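Local coordinates for putative exported protein (Bordetella pertussis Tohama I, PDB 2PFZ) that binds pyroglutamic acid and probably serves as the periplasmic solute receptor of a tripartite ATP-independent (TRAP) transport system, at residues L66-D79 with L94-L106. Numbering follows the deposited sequence.
Sequences LTNFANEDPVYELD and LYQAQKPFLEKKL
The CA atoms come nearest at Val75 and Leu102, 6.3 Å apart; the segment 66-79 is largely irregular, with short 3-10 turns at its ends, and its part 73-79 runs against the direction of helix 94-106. The Val75 CG2 methyl presses on the helix backbone 3.7 Å from Leu102 N, while CG1 turns to the CB and CG of Lys105. How a helix can tie down a mostly irregular loop is illustrated by Gln98: its extended chain (CG anti to the backbone N, chi1 -180°) carries NE2 to Val75 O at 2.8 Å. Val75 O lies in the amide plane of Gln98, and NE2 approaches nearly along the C=O direction (C=O...N angle 164°). Gln98 OE1 accepts from Lys207, which also salt-bridges Asp79, so both ends of the amide are engaged and its rotation is probably fixed. Farther along, the aliphatic part of Lys105 passes Tyr76 and bends at chi2 (75°) to bring NZ 3.4 Å from Asp73 OD2, a weak salt bridge; Asp73 OD1 receives Val75 N at 2.9 Å. Leu102 packs CD1 3.6 Å from Tyr76 CE1 and meets the methyls of Leu66 tip to tip, whereas Leu78 CD2 rests 3.8 Å from Leu94 CD1. The Asx turn at Asp73 lies within the long connection from strand 61-65 to helix 88-107, which packs back on that helix in this DctP-family periplasmic binding fold.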
loop_
_atom_site.group_PDB
_atom_site.type_symbol
_atom_site.label_atom_id
_atom_site.label_comp_id
_atom_site.label_asym_id
_atom_site.label_seq_id
_atom_site.Cartn_x
_atom_site.Cartn_y
_atom_site.Cartn_z
ATOM N N LEU A 66 -1.183 -2.939 -3.986
ATOM C CA LEU A 66 -2.309 -3.726 -4.528
ATOM C C LEU A 66 -3.401 -2.832 -5.093
ATOM O O LEU A 66 -3.916 -3.083 -6.184
ATOM C CB LEU A 66 -2.905 -4.648 -3.460
ATOM C CG LEU A 66 -1.989 -5.748 -2.920
ATOM C CD1 LEU A 66 -2.577 -6.438 -1.703
ATOM C CD2 LEU A 66 -1.689 -6.739 -4.029
ATOM N N THR A 67 -3.779 -1.805 -4.336
ATOM C CA THR A 67 -4.884 -0.930 -4.733
ATOM C C THR A 67 -4.660 -0.134 -6.032
ATOM O O THR A 67 -5.611 0.394 -6.582
ATOM C CB THR A 67 -5.366 0.011 -3.575
ATOM O OG1 THR A 67 -4.248 0.654 -2.943
ATOM C CG2 THR A 67 -6.172 -0.776 -2.545
ATOM N N ASN A 68 -3.416 -0.039 -6.516
ATOM C CA ASN A 68 -3.188 0.567 -7.831
ATOM C C ASN A 68 -3.890 -0.208 -8.932
ATOM O O ASN A 68 -4.109 0.327 -10.041
ATOM C CB ASN A 68 -1.702 0.661 -8.171
ATOM C CG ASN A 68 -1.073 1.964 -7.738
ATOM O OD1 ASN A 68 0.155 2.031 -7.517
ATOM N ND2 ASN A 68 -1.886 3.022 -7.649
ATOM N N PHE A 69 -4.254 -1.460 -8.630
ATOM C CA PHE A 69 -4.789 -2.362 -9.640
ATOM C C PHE A 69 -6.275 -2.668 -9.468
ATOM O O PHE A 69 -6.829 -3.560 -10.106
ATOM C CB PHE A 69 -3.833 -3.583 -9.775
ATOM C CG PHE A 69 -2.441 -3.149 -10.096
ATOM C CD1 PHE A 69 -2.101 -2.794 -11.404
ATOM C CD2 PHE A 69 -1.513 -2.927 -9.086
ATOM C CE1 PHE A 69 -0.855 -2.289 -11.704
ATOM C CE2 PHE A 69 -0.246 -2.439 -9.378
ATOM C CZ PHE A 69 0.088 -2.113 -10.680
ATOM N N ALA A 70 -6.940 -1.818 -8.678
ATOM C CA ALA A 70 -8.363 -1.964 -8.358
ATOM C C ALA A 70 -9.272 -1.972 -9.583
ATOM O O ALA A 70 -10.323 -2.646 -9.578
ATOM C CB ALA A 70 -8.811 -0.889 -7.347
ATOM N N ASN A 71 -8.880 -1.263 -10.640
ATOM C CA ASN A 71 -9.698 -1.253 -11.860
ATOM C C ASN A 71 -9.539 -2.516 -12.707
ATOM O O ASN A 71 -10.355 -2.783 -13.586
ATOM C CB ASN A 71 -9.487 0.031 -12.672
ATOM C CG ASN A 71 -10.071 1.260 -11.969
ATOM O OD1 ASN A 71 -9.644 2.384 -12.200
ATOM N ND2 ASN A 71 -11.047 1.035 -11.103
ATOM N N GLU A 72 -8.510 -3.308 -12.428
ATOM C CA GLU A 72 -8.276 -4.510 -13.225
ATOM C C GLU A 72 -9.107 -5.677 -12.692
ATOM O O GLU A 72 -9.637 -6.474 -13.460
ATOM C CB GLU A 72 -6.801 -4.877 -13.226
ATOM C CG GLU A 72 -5.871 -3.971 -14.038
ATOM C CD GLU A 72 -4.465 -4.503 -13.999
ATOM O OE1 GLU A 72 -4.321 -5.685 -13.615
ATOM O OE2 GLU A 72 -3.518 -3.770 -14.353
ATOM N N ASP A 73 -9.219 -5.765 -11.373
ATOM C CA ASP A 73 -9.969 -6.838 -10.726
ATOM C C ASP A 73 -10.310 -6.421 -9.300
ATOM O O ASP A 73 -9.438 -5.899 -8.614
ATOM C CB ASP A 73 -9.120 -8.116 -10.691
ATOM C CG ASP A 73 -9.912 -9.326 -10.221
ATOM O OD1 ASP A 73 -10.142 -9.441 -9.005
ATOM O OD2 ASP A 73 -10.315 -10.144 -11.076
ATOM N N PRO A 74 -11.553 -6.692 -8.834
ATOM C CA PRO A 74 -11.972 -6.337 -7.467
ATOM C C PRO A 74 -11.054 -6.862 -6.338
ATOM O O PRO A 74 -10.993 -6.245 -5.272
ATOM C CB PRO A 74 -13.391 -6.938 -7.343
ATOM C CG PRO A 74 -13.836 -7.265 -8.712
ATOM C CD PRO A 74 -12.645 -7.325 -9.611
ATOM N N VAL A 75 -10.317 -7.962 -6.550
ATOM C CA VAL A 75 -9.492 -8.496 -5.463
ATOM C C VAL A 75 -8.456 -7.470 -5.014
ATOM O O VAL A 75 -8.073 -7.474 -3.856
ATOM C CB VAL A 75 -8.763 -9.831 -5.844
ATOM C CG1 VAL A 75 -7.652 -9.566 -6.840
ATOM C CG2 VAL A 75 -8.196 -10.540 -4.568
ATOM N N TYR A 76 -8.054 -6.580 -5.921
ATOM C CA TYR A 76 -7.012 -5.580 -5.668
ATOM C C TYR A 76 -7.494 -4.391 -4.835
ATOM O O TYR A 76 -6.683 -3.702 -4.217
ATOM C CB TYR A 76 -6.438 -5.069 -6.991
ATOM C CG TYR A 76 -5.546 -6.088 -7.618
ATOM C CD1 TYR A 76 -4.344 -6.470 -6.981
ATOM C CD2 TYR A 76 -5.897 -6.711 -8.813
ATOM C CE1 TYR A 76 -3.521 -7.447 -7.537
ATOM C CE2 TYR A 76 -5.065 -7.698 -9.390
ATOM C CZ TYR A 76 -3.888 -8.057 -8.740
ATOM O OH TYR A 76 -3.040 -9.021 -9.271
ATOM N N GLU A 77 -8.809 -4.183 -4.823
ATOM C CA GLU A 77 -9.435 -3.014 -4.176
ATOM C C GLU A 77 -9.621 -3.175 -2.672
ATOM O O GLU A 77 -9.649 -2.171 -1.938
ATOM C CB GLU A 77 -10.779 -2.684 -4.842
ATOM C CG GLU A 77 -11.472 -1.437 -4.260
ATOM C CD GLU A 77 -12.733 -1.019 -4.996
ATOM O OE1 GLU A 77 -13.090 -1.644 -6.012
ATOM O OE2 GLU A 77 -13.375 -0.043 -4.545
ATOM N N LEU A 78 -9.722 -4.429 -2.220
ATOM C CA LEU A 78 -10.184 -4.797 -0.890
ATOM C C LEU A 78 -9.534 -4.051 0.267
ATOM O O LEU A 78 -10.245 -3.492 1.107
ATOM C CB LEU A 78 -10.120 -6.339 -0.695
ATOM C CG LEU A 78 -10.707 -6.879 0.625
ATOM C CD1 LEU A 78 -12.176 -6.442 0.849
ATOM C CD2 LEU A 78 -10.593 -8.409 0.668
ATOM N N ASP A 79 -8.208 -4.014 0.315
ATOM C CA ASP A 79 -7.522 -3.345 1.436
ATOM C C ASP A 79 -7.497 -1.800 1.355
ATOM O O ASP A 79 -6.898 -1.148 2.215
ATOM C CB ASP A 79 -6.127 -3.956 1.698
ATOM C CG ASP A 79 -5.086 -3.576 0.657
ATOM O OD1 ASP A 79 -5.224 -2.540 -0.044
ATOM O OD2 ASP A 79 -4.068 -4.307 0.585
ATOM N N LEU A 94 -7.738 -9.393 7.365
ATOM C CA LEU A 94 -8.305 -9.109 6.042
ATOM C C LEU A 94 -7.406 -9.696 4.981
ATOM O O LEU A 94 -7.867 -10.303 4.033
ATOM C CB LEU A 94 -8.466 -7.597 5.807
ATOM C CG LEU A 94 -9.155 -7.203 4.484
ATOM C CD1 LEU A 94 -10.583 -7.799 4.379
ATOM C CD2 LEU A 94 -9.193 -5.663 4.378
ATOM N N TYR A 95 -6.107 -9.488 5.148
ATOM C CA TYR A 95 -5.107 -10.071 4.258
ATOM C C TYR A 95 -5.255 -11.588 4.142
ATOM O O TYR A 95 -5.276 -12.126 3.028
ATOM C CB TYR A 95 -3.706 -9.703 4.782
ATOM C CG TYR A 95 -2.521 -10.424 4.119
ATOM C CD1 TYR A 95 -2.553 -10.829 2.773
ATOM C CD2 TYR A 95 -1.350 -10.651 4.847
ATOM C CE1 TYR A 95 -1.438 -11.469 2.174
ATOM C CE2 TYR A 95 -0.236 -11.304 4.259
ATOM C CZ TYR A 95 -0.298 -11.707 2.940
ATOM O OH TYR A 95 0.825 -12.299 2.384
ATOM N N GLN A 96 -5.305 -12.283 5.274
ATOM C CA GLN A 96 -5.427 -13.750 5.264
ATOM C C GLN A 96 -6.671 -14.237 4.527
ATOM O O GLN A 96 -6.610 -15.219 3.789
ATOM C CB GLN A 96 -5.379 -14.294 6.695
ATOM C CG GLN A 96 -4.015 -14.100 7.385
ATOM C CD GLN A 96 -2.824 -14.574 6.547
ATOM O OE1 GLN A 96 -2.034 -13.771 6.051
ATOM N NE2 GLN A 96 -2.680 -15.871 6.411
ATOM N N ALA A 97 -7.782 -13.512 4.693
ATOM C CA ALA A 97 -9.028 -13.751 3.956
ATOM C C ALA A 97 -8.859 -13.528 2.427
ATOM O O ALA A 97 -9.378 -14.302 1.585
ATOM C CB ALA A 97 -10.104 -12.834 4.505
ATOM N N GLN A 98 -8.110 -12.486 2.080
ATOM C CA GLN A 98 -7.901 -12.091 0.672
ATOM C C GLN A 98 -6.903 -12.975 -0.060
ATOM O O GLN A 98 -6.984 -13.166 -1.279
ATOM C CB GLN A 98 -7.339 -10.665 0.656
ATOM C CG GLN A 98 -7.050 -10.041 -0.697
ATOM C CD GLN A 98 -6.321 -8.691 -0.553
ATOM O OE1 GLN A 98 -5.558 -8.493 0.393
ATOM N NE2 GLN A 98 -6.550 -7.773 -1.503
ATOM N N LYS A 99 -5.942 -13.478 0.699
ATOM C CA LYS A 99 -4.714 -14.043 0.132
ATOM C C LYS A 99 -4.977 -15.158 -0.895
ATOM O O LYS A 99 -4.407 -15.121 -1.979
ATOM C CB LYS A 99 -3.803 -14.540 1.252
ATOM C CG LYS A 99 -2.377 -14.802 0.792
ATOM C CD LYS A 99 -1.485 -15.312 1.903
ATOM C CE LYS A 99 -0.024 -15.399 1.419
ATOM N NZ LYS A 99 0.932 -15.862 2.487
ATOM N N PRO A 100 -5.839 -16.141 -0.572
ATOM C CA PRO A 100 -6.043 -17.220 -1.560
ATOM C C PRO A 100 -6.586 -16.719 -2.907
ATOM O O PRO A 100 -6.221 -17.233 -3.981
ATOM C CB PRO A 100 -7.056 -18.158 -0.869
ATOM C CG PRO A 100 -6.965 -17.813 0.599
ATOM C CD PRO A 100 -6.643 -16.357 0.652
ATOM N N PHE A 101 -7.442 -15.712 -2.853
ATOM C CA PHE A 101 -7.988 -15.109 -4.060
ATOM C C PHE A 101 -6.969 -14.246 -4.825
ATOM O O PHE A 101 -7.009 -14.202 -6.053
ATOM C CB PHE A 101 -9.256 -14.326 -3.732
ATOM C CG PHE A 101 -10.380 -15.196 -3.238
ATOM C CD1 PHE A 101 -11.324 -15.703 -4.129
ATOM C CD2 PHE A 101 -10.475 -15.538 -1.888
ATOM C CE1 PHE A 101 -12.350 -16.539 -3.684
ATOM C CE2 PHE A 101 -11.509 -16.375 -1.437
ATOM C CZ PHE A 101 -12.448 -16.855 -2.348
ATOM N N LEU A 102 -6.104 -13.542 -4.092
ATOM C CA LEU A 102 -4.980 -12.797 -4.679
ATOM C C LEU A 102 -4.034 -13.756 -5.423
ATOM O O LEU A 102 -3.659 -13.528 -6.586
ATOM C CB LEU A 102 -4.219 -12.061 -3.575
ATOM C CG LEU A 102 -3.102 -11.064 -3.931
ATOM C CD1 LEU A 102 -3.474 -10.103 -5.045
ATOM C CD2 LEU A 102 -2.709 -10.288 -2.700
ATOM N N GLU A 103 -3.667 -14.833 -4.740
ATOM C CA GLU A 103 -2.797 -15.847 -5.327
ATOM C C GLU A 103 -3.416 -16.488 -6.553
ATOM O O GLU A 103 -2.730 -16.708 -7.539
ATOM C CB GLU A 103 -2.450 -16.923 -4.306
ATOM C CG GLU A 103 -1.602 -16.430 -3.162
ATOM C CD GLU A 103 -1.069 -17.555 -2.339
ATOM O OE1 GLU A 103 -1.689 -17.883 -1.314
ATOM O OE2 GLU A 103 -0.046 -18.138 -2.734
ATOM N N LYS A 104 -4.705 -16.820 -6.480
ATOM C CA LYS A 104 -5.424 -17.358 -7.634
ATOM C C LYS A 104 -5.386 -16.391 -8.829
ATOM O O LYS A 104 -4.995 -16.783 -9.944
ATOM C CB LYS A 104 -6.862 -17.746 -7.253
ATOM C CG LYS A 104 -7.753 -18.158 -8.436
ATOM C CD LYS A 104 -9.143 -18.513 -7.994
ATOM C CE LYS A 104 -10.012 -19.070 -9.123
ATOM N NZ LYS A 104 -11.455 -19.189 -8.666
ATOM N N LYS A 105 -5.755 -15.128 -8.593
ATOM C CA LYS A 105 -5.742 -14.129 -9.658
ATOM C C LYS A 105 -4.349 -13.958 -10.243
ATOM O O LYS A 105 -4.190 -13.926 -11.458
ATOM C CB LYS A 105 -6.292 -12.781 -9.156
ATOM C CG LYS A 105 -6.209 -11.634 -10.184
ATOM C CD LYS A 105 -7.280 -11.798 -11.261
ATOM C CE LYS A 105 -7.066 -10.812 -12.406
ATOM N NZ LYS A 105 -8.042 -11.150 -13.464
ATOM N N LEU A 106 -3.338 -13.870 -9.381
ATOM C CA LEU A 106 -1.971 -13.720 -9.858
ATOM C C LEU A 106 -1.540 -14.941 -10.670
ATOM O O LEU A 106 -0.868 -14.802 -11.707
ATOM C CB LEU A 106 -1.008 -13.486 -8.695
ATOM C CG LEU A 106 -0.975 -12.071 -8.084
ATOM C CD1 LEU A 106 -0.241 -12.127 -6.752
ATOM C CD2 LEU A 106 -0.339 -11.044 -9.022
#